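PDB 3TG9: penicillin-binding protein, which probably acts as a penicillin-binding serine hydrolase of the beta-lactamase family, perhaps working on cell-wall peptides. Local coordinates for residues 12-17 against 321-326; 17-22 against 31-36; 56-61 against 152-157; 91-96 against 158-163. All coordinates share one frame; numbering follows the deposited sequence.

Interaction 1: 12-17 against 321-326; sequences EDWKLS and YDVMAA
Trp-14 turns its CG opposite its own carbonyl carbon (chi1 -68°), which lays the indole against Asp-322; in Asp-322 a chi1 of -55° sets the carboxylate alongside the ring. The two segments join the N- and C-terminal helices, which in the serine beta-lactamase fold pack together on one face of the main antiparallel sheet. CB of Asp-322 makes a CH-pi contact, 3.5 Å from the centroid of the Trp-14 six-membered ring and nearly on the ring normal. The carboxylate beyond it runs almost parallel to the indole, the planes 12° apart. A broad aromatic suits this outer position, since its face shelters the methylene. Deeper in, Val-323 CG2 fits between two residues of the other segment, 3.7 Å from CB of Trp-14 and 3.6 Å from CD2 of Leu-16. Leu-16 continues inward onto Val-312 and Ala-314 of strand 308-314. A Schellman motif, with Lys-15 at positive phi as its C-prime residue, ends helix 7-13, and the chain turns there between Trp-14 and Leu-16. On the five-membered ring, NE1 of Trp-14 lies 4.1 Å from CB of Ala-326.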
# COMPACT_ATOMS: atom_id res chain seq x y z
N GLU B 12 11.16 -23.76 -11.87
CA GLU B 12 11.23 -24.56 -10.66
C GLU B 12 12.66 -24.63 -10.16
O GLU B 12 12.92 -24.53 -8.96
CB GLU B 12 10.69 -25.97 -10.93
CG GLU B 12 10.05 -26.64 -9.73
CD GLU B 12 8.80 -27.42 -10.12
OE1 GLU B 12 8.54 -27.56 -11.33
OE2 GLU B 12 8.08 -27.90 -9.21
N ASP B 13 13.59 -24.80 -11.10
CA ASP B 13 15.00 -24.92 -10.76
C ASP B 13 15.58 -23.61 -10.25
O ASP B 13 16.44 -23.59 -9.36
CB ASP B 13 15.80 -25.43 -11.97
CG ASP B 13 15.48 -26.88 -12.31
OD1 ASP B 13 15.32 -27.69 -11.37
OD2 ASP B 13 15.39 -27.20 -13.51
N TRP B 14 15.10 -22.50 -10.82
CA TRP B 14 15.57 -21.19 -10.39
C TRP B 14 14.66 -20.59 -9.32
O TRP B 14 14.88 -19.46 -8.88
CB TRP B 14 15.70 -20.26 -11.59
CG TRP B 14 16.81 -20.67 -12.50
CD1 TRP B 14 16.70 -21.34 -13.68
CD2 TRP B 14 18.22 -20.44 -12.29
NE1 TRP B 14 17.95 -21.54 -14.23
CE2 TRP B 14 18.89 -21.00 -13.40
CE3 TRP B 14 18.96 -19.82 -11.28
CZ2 TRP B 14 20.28 -20.95 -13.52
CZ3 TRP B 14 20.34 -19.78 -11.41
CH2 TRP B 14 20.98 -20.34 -12.52
N LYS B 15 13.65 -21.35 -8.91
CA LYS B 15 12.69 -20.90 -7.89
C LYS B 15 12.15 -19.52 -8.24
O LYS B 15 12.25 -18.59 -7.44
CB LYS B 15 13.35 -20.86 -6.51
CG LYS B 15 14.22 -22.06 -6.17
CD LYS B 15 13.41 -23.35 -6.16
CE LYS B 15 14.32 -24.55 -5.94
NZ LYS B 15 13.56 -25.84 -6.01
N LEU B 16 11.57 -19.39 -9.43
CA LEU B 16 11.09 -18.09 -9.88
C LEU B 16 9.58 -17.97 -9.75
O LEU B 16 8.84 -18.71 -10.40
CB LEU B 16 11.50 -17.80 -11.33
CG LEU B 16 11.13 -16.40 -11.83
CD1 LEU B 16 11.97 -15.34 -11.13
CD2 LEU B 16 11.28 -16.28 -13.33
N SER B 17 9.14 -17.03 -8.92
CA SER B 17 7.73 -16.70 -8.84
C SER B 17 7.38 -15.66 -9.90
O SER B 17 7.81 -14.50 -9.82
CB SER B 17 7.37 -16.17 -7.45
OG SER B 17 6.02 -15.72 -7.42
N TYR B 321 16.62 -13.01 -15.00
CA TYR B 321 17.74 -13.10 -15.92
C TYR B 321 18.20 -14.53 -16.09
O TYR B 321 18.35 -15.01 -17.22
CB TYR B 321 18.90 -12.25 -15.43
CG TYR B 321 20.15 -12.49 -16.23
CD1 TYR B 321 21.19 -13.26 -15.72
CD2 TYR B 321 20.28 -11.97 -17.51
CE1 TYR B 321 22.33 -13.49 -16.46
CE2 TYR B 321 21.42 -12.19 -18.25
CZ TYR B 321 22.44 -12.95 -17.72
OH TYR B 321 23.58 -13.17 -18.46
N ASP B 322 18.44 -15.21 -14.98
CA ASP B 322 18.87 -16.60 -15.01
C ASP B 322 17.85 -17.48 -15.72
O ASP B 322 18.22 -18.43 -16.41
CB ASP B 322 19.09 -17.12 -13.59
CG ASP B 322 20.07 -16.26 -12.81
OD1 ASP B 322 21.26 -16.25 -13.17
OD2 ASP B 322 19.63 -15.59 -11.85
N VAL B 323 16.58 -17.16 -15.56
CA VAL B 323 15.53 -17.89 -16.26
C VAL B 323 15.54 -17.53 -17.74
O VAL B 323 15.31 -18.37 -18.60
CB VAL B 323 14.14 -17.65 -15.63
CG1 VAL B 323 13.01 -18.15 -16.55
CG2 VAL B 323 14.06 -18.33 -14.28
N MET B 324 15.84 -16.26 -18.03
CA MET B 324 15.93 -15.81 -19.42
C MET B 324 17.08 -16.50 -20.17
O MET B 324 16.91 -16.93 -21.31
CB MET B 324 16.08 -14.30 -19.49
CG MET B 324 16.77 -13.81 -20.77
SD MET B 324 15.70 -12.68 -21.69
CE MET B 324 16.88 -11.43 -22.15
N ALA B 325 18.24 -16.59 -19.53
CA ALA B 325 19.39 -17.28 -20.11
C ALA B 325 19.07 -18.75 -20.39
O ALA B 325 19.38 -19.27 -21.45
CB ALA B 325 20.61 -17.15 -19.21
N ALA B 326 18.43 -19.40 -19.42
CA ALA B 326 18.04 -20.80 -19.56
C ALA B 326 17.15 -21.02 -20.76
O ALA B 326 17.23 -22.06 -21.42
CB ALA B 326 17.34 -21.29 -18.30

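Interaction 2: 17-22 against 31-36; sequences SGTALM and IASLGF
The beta hairpin of strands 18-24 and 30-34 forms one edge of the central antiparallel sheet, and residues 17-22 meet 31-36 in it with their strand directions 166° apart. Gly-18 with Leu-34 and Ala-20 with Ala-32 are the hydrogen-bonded pairs. Leu-34 N reaches Gly-18 O at 2.9 Å and nearly straight, whereas the return bond from Gly-18 N to Leu-34 O is bent and weak. The alanine pair is bonded in both directions, Ala-20 N to Ala-32 O at 2.9 Å and Ala-32 N to Ala-20 O at 3.0 Å. The face carrying these alanines is covered by helices 7-13 and 320-330, and small residues suit it. On the other face are the non-hydrogen-bonded pairs. Leu-21 and Ile-31 lie side by side, their CD1 atoms 3.9 Å apart, and Leu-21 continues onto helix 234-245. In the next such pair Ser-33 OG approaches Thr-19 OG1 at 2.7 Å, a bond left doubtful by the uncertain place of the serine oxygen. Beyond the paired strands, Ser-17 OG hydrogen-bonds to Asn-315 OD1 and is 3.6 Å from CA of Gly-35, close to where a CB would stand; the positive phi of Gly-35 (70°) also comes easily to glycine. Thr-19 OG1 bonds firmly to Glu-46 O, which implies that a hydroxyl can be accommodated on this largely apolar face.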
# COMPACT_ATOMS: atom_id res chain seq x y z
N SER B 17 9.14 -17.03 -8.92
CA SER B 17 7.73 -16.70 -8.84
C SER B 17 7.38 -15.66 -9.90
O SER B 17 7.81 -14.50 -9.82
CB SER B 17 7.37 -16.17 -7.45
OG SER B 17 6.02 -15.72 -7.42
N GLY B 18 6.62 -16.08 -10.89
CA GLY B 18 6.16 -15.19 -11.93
C GLY B 18 5.61 -15.99 -13.10
O GLY B 18 5.10 -17.10 -12.91
N THR B 19 5.71 -15.42 -14.30
CA THR B 19 5.28 -16.08 -15.52
C THR B 19 6.31 -15.87 -16.64
O THR B 19 6.66 -14.74 -16.98
CB THR B 19 3.93 -15.53 -15.99
OG1 THR B 19 2.92 -15.88 -15.03
CG2 THR B 19 3.56 -16.11 -17.36
N ALA B 20 6.79 -16.98 -17.20
CA ALA B 20 7.69 -16.93 -18.36
C ALA B 20 6.98 -17.34 -19.64
O ALA B 20 6.03 -18.12 -19.59
CB ALA B 20 8.92 -17.80 -18.12
N LEU B 21 7.43 -16.82 -20.77
CA LEU B 21 6.87 -17.16 -22.07
C LEU B 21 7.97 -17.30 -23.13
O LEU B 21 8.97 -16.58 -23.10
CB LEU B 21 5.84 -16.10 -22.50
CG LEU B 21 5.26 -16.14 -23.92
CD1 LEU B 21 3.95 -15.40 -23.96
CD2 LEU B 21 6.21 -15.54 -24.93
N MET B 22 7.78 -18.24 -24.05
CA MET B 22 8.69 -18.39 -25.19
C MET B 22 7.92 -18.71 -26.46
O MET B 22 7.08 -19.60 -26.48
CB MET B 22 9.70 -19.50 -24.96
CG MET B 22 10.10 -20.19 -26.24
SD MET B 22 10.98 -21.74 -25.98
CE MET B 22 12.66 -21.15 -25.86
N ILE B 31 3.94 -21.20 -22.29
CA ILE B 31 3.72 -20.28 -21.18
C ILE B 31 3.70 -21.02 -19.86
O ILE B 31 3.05 -22.06 -19.74
CB ILE B 31 2.41 -19.51 -21.35
CG1 ILE B 31 2.31 -18.94 -22.76
CG2 ILE B 31 2.30 -18.41 -20.28
CD1 ILE B 31 1.18 -17.95 -22.95
N ALA B 32 4.41 -20.49 -18.87
CA ALA B 32 4.52 -21.18 -17.59
C ALA B 32 4.49 -20.23 -16.39
O ALA B 32 5.27 -19.27 -16.32
CB ALA B 32 5.77 -22.04 -17.56
N SER B 33 3.60 -20.51 -15.44
CA SER B 33 3.53 -19.71 -14.23
C SER B 33 3.97 -20.51 -13.01
O SER B 33 3.77 -21.73 -12.95
CB SER B 33 2.13 -19.17 -14.04
OG SER B 33 1.76 -18.36 -15.14
N LEU B 34 4.59 -19.83 -12.04
CA LEU B 34 4.98 -20.44 -10.78
C LEU B 34 4.85 -19.44 -9.62
O LEU B 34 4.76 -18.24 -9.84
CB LEU B 34 6.42 -20.98 -10.86
CG LEU B 34 6.92 -21.89 -9.74
CD1 LEU B 34 6.19 -23.24 -9.75
CD2 LEU B 34 8.42 -22.10 -9.87
N GLY B 35 4.84 -19.95 -8.39
CA GLY B 35 4.77 -19.10 -7.22
C GLY B 35 3.43 -18.41 -7.05
O GLY B 35 2.48 -18.69 -7.79
N PHE B 36 3.36 -17.50 -6.08
CA PHE B 36 2.12 -16.78 -5.80
C PHE B 36 2.12 -15.32 -6.23
O PHE B 36 3.04 -14.55 -5.90
CB PHE B 36 1.77 -16.88 -4.31
CG PHE B 36 1.35 -18.25 -3.88
CD1 PHE B 36 0.09 -18.70 -4.16
CD2 PHE B 36 2.24 -19.09 -3.24
CE1 PHE B 36 -0.29 -19.97 -3.79
CE2 PHE B 36 1.86 -20.36 -2.87
CZ PHE B 36 0.60 -20.80 -3.14
O HOH W 1 5.10 -14.72 -4.52

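Interaction 3: 56-61 against 152-157; sequences GCKLFT and YNNAGF
Lys-58 meets Tyr-152 and Asn-154 through hydrogen bonds at the end of its side chain. NZ donates to Asn-154 OD1 at 2.7 Å, in the carbonyl plane of the amide, and to Tyr-152 OH at 2.8 Å. The lysine is extended as far as CE and then bends at chi4 (70°), a turn that brings NZ within range of both. Asp-227 O takes a third bond from NZ, and Tyr-152 OH is also linked to Ser-55 OG. This grouping resembles the SxxK and (S/Y)xN elements of penicillin-binding enzymes, so Ser-55, Lys-58 and Tyr-152 are probably active-site residues. Asn-154 is held in turn, its ND2 bonding to Glu-109 OE1 and Phe-107 O, which fixes the rotation of the amide and directs OD1 at the lysine.

Apolar contacts hold the lysine's methylenes. CD lies over one face of the Phe-157 ring, 3.9 Å from the centroid, a CH-pi contact for which a long methylene chain is well suited. Thr-61 CB meets the edge of that ring, 3.8 Å from CD2.

Where the chain turns into helix 155-168, Gly-156 N donates to Asn-153 OD1 at 2.7 Å, a capping bond. The contact thus places the start of helix 58-70 against the start of helix 155-168 in the buried centre of the protein, while Leu-59 and Phe-60 pack onto helix 234-245.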
# COMPACT_ATOMS: atom_id res chain seq x y z
N GLY B 56 11.32 -1.96 -17.95
CA GLY B 56 10.93 -2.62 -19.19
C GLY B 56 10.13 -1.71 -20.10
O GLY B 56 10.23 -1.80 -21.33
N CYS B 57 9.34 -0.82 -19.51
CA CYS B 57 8.38 -0.02 -20.28
C CYS B 57 8.94 1.31 -20.80
O CYS B 57 8.20 2.12 -21.37
CB CYS B 57 7.10 0.22 -19.48
SG CYS B 57 7.33 1.20 -18.00
N LYS B 58 10.23 1.55 -20.59
CA LYS B 58 10.91 2.65 -21.26
C LYS B 58 10.76 2.51 -22.77
O LYS B 58 10.74 3.50 -23.50
CB LYS B 58 12.39 2.70 -20.90
CG LYS B 58 12.69 3.33 -19.55
CD LYS B 58 14.17 3.70 -19.43
CE LYS B 58 14.39 4.53 -18.17
NZ LYS B 58 14.22 3.70 -16.95
N LEU B 59 10.64 1.26 -23.24
CA LEU B 59 10.40 0.96 -24.65
C LEU B 59 9.08 1.57 -25.16
O LEU B 59 9.03 2.06 -26.29
CB LEU B 59 10.39 -0.55 -24.89
CG LEU B 59 10.04 -1.02 -26.31
CD1 LEU B 59 10.94 -0.38 -27.35
CD2 LEU B 59 10.15 -2.53 -26.40
N PHE B 60 8.04 1.51 -24.33
CA PHE B 60 6.73 2.06 -24.70
C PHE B 60 6.84 3.57 -24.82
O PHE B 60 6.17 4.19 -25.63
CB PHE B 60 5.64 1.73 -23.67
CG PHE B 60 5.59 0.28 -23.23
CD1 PHE B 60 6.27 -0.71 -23.93
CD2 PHE B 60 4.85 -0.10 -22.12
CE1 PHE B 60 6.23 -2.03 -23.52
CE2 PHE B 60 4.80 -1.42 -21.70
CZ PHE B 60 5.49 -2.39 -22.41
N THR B 61 7.68 4.16 -23.97
CA THR B 61 7.91 5.60 -24.03
C THR B 61 8.60 5.96 -25.34
O THR B 61 8.23 6.93 -26.00
CB THR B 61 8.77 6.08 -22.85
OG1 THR B 61 8.15 5.67 -21.62
CG2 THR B 61 8.91 7.59 -22.86
N TYR B 152 22.99 5.77 -18.28
CA TYR B 152 21.60 5.39 -18.04
C TYR B 152 20.91 6.35 -17.07
O TYR B 152 21.38 6.56 -15.95
CB TYR B 152 21.50 3.95 -17.52
CG TYR B 152 20.09 3.39 -17.59
CD1 TYR B 152 19.61 2.84 -18.77
CD2 TYR B 152 19.24 3.44 -16.49
CE1 TYR B 152 18.32 2.32 -18.85
CE2 TYR B 152 17.94 2.93 -16.55
CZ TYR B 152 17.49 2.37 -17.74
OH TYR B 152 16.21 1.86 -17.83
N ASN B 153 19.80 6.92 -17.51
CA ASN B 153 19.16 8.02 -16.82
C ASN B 153 17.64 7.90 -16.80
O ASN B 153 16.99 7.89 -17.85
CB ASN B 153 19.58 9.33 -17.50
CG ASN B 153 19.17 10.55 -16.71
OD1 ASN B 153 18.00 10.76 -16.43
ND2 ASN B 153 20.15 11.38 -16.36
N ASN B 154 17.07 7.83 -15.60
CA ASN B 154 15.63 7.67 -15.44
C ASN B 154 14.85 8.97 -15.64
O ASN B 154 13.82 9.00 -16.32
CB ASN B 154 15.33 7.05 -14.08
CG ASN B 154 15.81 5.63 -13.98
OD1 ASN B 154 15.32 4.75 -14.69
ND2 ASN B 154 16.78 5.38 -13.11
N ALA B 155 15.37 10.04 -15.05
CA ALA B 155 14.75 11.36 -15.20
C ALA B 155 14.63 11.70 -16.69
O ALA B 155 13.67 12.33 -17.12
CB ALA B 155 15.56 12.42 -14.46
N GLY B 156 15.61 11.27 -17.47
CA GLY B 156 15.58 11.50 -18.90
C GLY B 156 14.35 10.92 -19.57
O GLY B 156 13.86 11.45 -20.56
N PHE B 157 13.84 9.82 -19.03
CA PHE B 157 12.63 9.23 -19.60
C PHE B 157 11.36 9.82 -19.00
O PHE B 157 10.29 9.75 -19.61
CB PHE B 157 12.65 7.70 -19.56
CG PHE B 157 13.23 7.10 -20.82
CD1 PHE B 157 14.57 7.28 -21.13
CD2 PHE B 157 12.42 6.41 -21.70
CE1 PHE B 157 15.11 6.74 -22.29
CE2 PHE B 157 12.95 5.88 -22.88
CZ PHE B 157 14.30 6.04 -23.17

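Interaction 4: 91-96 against 158-163; sequences VTIHHL and ILLGLV
Leu-160 and Leu-96 make the closest fit of this contact, their side chains sliding past each other in opposite directions. CB of Leu-96 bears on the branch point of Leu-160, 3.6 Å from CG, and the two methyls of Leu-160 spread around it. CD2 of Leu-160 enters the hollow between Leu-96 and Ile-93, lying 3.9 Å from Leu-96 CD1 and 4.0 Å from Ile-93 CG2. The return bumps come from the shorter helix. Ile-93 pushes its CD1 against the fork of Val-163, 4.1 Å from CG1 and hardly farther from CG2; its chain, bent at chi2 (-54°), takes the methyl there. Leu-96 sends CD2 the other way, crossing Leu-159 at about a right angle with CD1 of Leu-159 4.1 Å off. Branched aliphatic residues suit these places, since every fork offers both a bump and a notch, and no hydrogen bond passes between the segments. Polar work is left to the start of helix 93-98, where Thr-92 and His-95 form a capping box: His-95 N donates to Thr-92 OG1 at 3.3 Å, and Thr-92 N to His-95 ND1 at 3.1 Å. Ile-65 of helix 58-70 touches Ile-93, Leu-160 and Val-163. Helices 93-98, 155-168 and 58-70 thus meet in the helical part of the serine beta-lactamase fold, the last carrying the SxxK-like Lys-58 at its start.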
# COMPACT_ATOMS: atom_id res chain seq x y z
N VAL B 91 19.72 20.13 -24.73
CA VAL B 91 19.19 18.77 -24.72
C VAL B 91 18.12 18.58 -25.79
O VAL B 91 17.26 19.43 -26.00
CB VAL B 91 18.69 18.35 -23.32
CG1 VAL B 91 17.92 17.05 -23.41
CG2 VAL B 91 19.87 18.22 -22.37
N THR B 92 18.21 17.45 -26.48
CA THR B 92 17.32 17.14 -27.59
C THR B 92 16.63 15.82 -27.29
O THR B 92 17.09 15.04 -26.45
CB THR B 92 18.13 16.98 -28.89
OG1 THR B 92 19.01 15.86 -28.77
CG2 THR B 92 18.96 18.23 -29.17
N ILE B 93 15.52 15.58 -27.98
CA ILE B 93 14.77 14.34 -27.85
C ILE B 93 15.70 13.15 -27.97
O ILE B 93 15.69 12.24 -27.13
CB ILE B 93 13.69 14.25 -28.94
CG1 ILE B 93 12.70 15.42 -28.82
CG2 ILE B 93 12.99 12.90 -28.90
CD1 ILE B 93 12.08 15.56 -27.44
N HIS B 94 16.51 13.15 -29.03
CA HIS B 94 17.42 12.05 -29.32
C HIS B 94 18.42 11.80 -28.18
O HIS B 94 18.79 10.65 -27.92
CB HIS B 94 18.13 12.31 -30.65
CG HIS B 94 19.33 11.44 -30.87
ND1 HIS B 94 19.29 10.26 -31.58
CD2 HIS B 94 20.61 11.58 -30.45
CE1 HIS B 94 20.49 9.72 -31.60
NE2 HIS B 94 21.31 10.49 -30.91
N HIS B 95 18.85 12.85 -27.50
CA HIS B 95 19.74 12.68 -26.35
C HIS B 95 19.05 11.88 -25.25
O HIS B 95 19.63 10.98 -24.65
CB HIS B 95 20.18 14.03 -25.79
CG HIS B 95 21.11 14.78 -26.70
ND1 HIS B 95 21.04 16.15 -26.85
CD2 HIS B 95 22.11 14.36 -27.50
CE1 HIS B 95 21.96 16.54 -27.71
NE2 HIS B 95 22.63 15.47 -28.12
N LEU B 96 17.79 12.23 -24.99
CA LEU B 96 17.00 11.56 -23.96
C LEU B 96 16.76 10.09 -24.30
O LEU B 96 16.91 9.22 -23.44
CB LEU B 96 15.68 12.30 -23.77
CG LEU B 96 15.84 13.77 -23.38
CD1 LEU B 96 14.59 14.58 -23.64
CD2 LEU B 96 16.27 13.90 -21.92
N ILE B 158 11.48 10.42 -17.81
CA ILE B 158 10.41 11.26 -17.29
C ILE B 158 10.22 12.45 -18.23
O ILE B 158 9.10 12.76 -18.64
CB ILE B 158 10.71 11.81 -15.88
CG1 ILE B 158 10.73 10.67 -14.86
CG2 ILE B 158 9.67 12.85 -15.50
CD1 ILE B 158 9.38 10.01 -14.67
N LEU B 159 11.32 13.12 -18.57
CA LEU B 159 11.28 14.27 -19.47
C LEU B 159 10.63 13.92 -20.81
O LEU B 159 9.83 14.70 -21.34
CB LEU B 159 12.68 14.85 -19.68
CG LEU B 159 13.33 15.46 -18.43
CD1 LEU B 159 14.80 15.81 -18.65
CD2 LEU B 159 12.55 16.67 -17.94
N LEU B 160 10.97 12.76 -21.36
CA LEU B 160 10.31 12.29 -22.58
C LEU B 160 8.80 12.13 -22.37
O LEU B 160 8.00 12.47 -23.23
CB LEU B 160 10.95 10.99 -23.07
CG LEU B 160 12.32 11.06 -23.77
CD1 LEU B 160 12.86 9.66 -24.04
CD2 LEU B 160 12.27 11.86 -25.07
N GLY B 161 8.40 11.61 -21.21
CA GLY B 161 6.99 11.47 -20.90
C GLY B 161 6.27 12.80 -20.90
O GLY B 161 5.15 12.93 -21.40
N LEU B 162 6.93 13.81 -20.32
CA LEU B 162 6.39 15.16 -20.30
C LEU B 162 6.28 15.74 -21.71
O LEU B 162 5.38 16.53 -22.00
CB LEU B 162 7.25 16.05 -19.41
CG LEU B 162 7.06 15.70 -17.93
CD1 LEU B 162 8.02 16.45 -17.02
CD2 LEU B 162 5.61 15.96 -17.53
N VAL B 163 7.17 15.33 -22.61
CA VAL B 163 7.08 15.76 -23.99
C VAL B 163 5.87 15.12 -24.66
O VAL B 163 5.11 15.79 -25.36
CB VAL B 163 8.36 15.45 -24.78
CG1 VAL B 163 8.14 15.68 -26.27
CG2 VAL B 163 9.52 16.31 -24.26

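Interactions 3 and 4 are buried and share helix 155-168: its start serves the polar site near the centre of the chain, the following turns the aliphatic packing, and Phe-157 touches Leu-96 where the two meet. Interactions 1 and 2 are only partly buried and lie about 10 Å apart, centre to centre, joined through Ser-17 at the edge of the main sheet. Their chemistry differs: backbone pairing holds the hairpin, whereas interaction 1 has no hydrogen bond between its segments. Both lie on the other side of the chain's centre from interaction 4. Interaction 1 closes a loop of chain that contains the other three, bringing the two ends together.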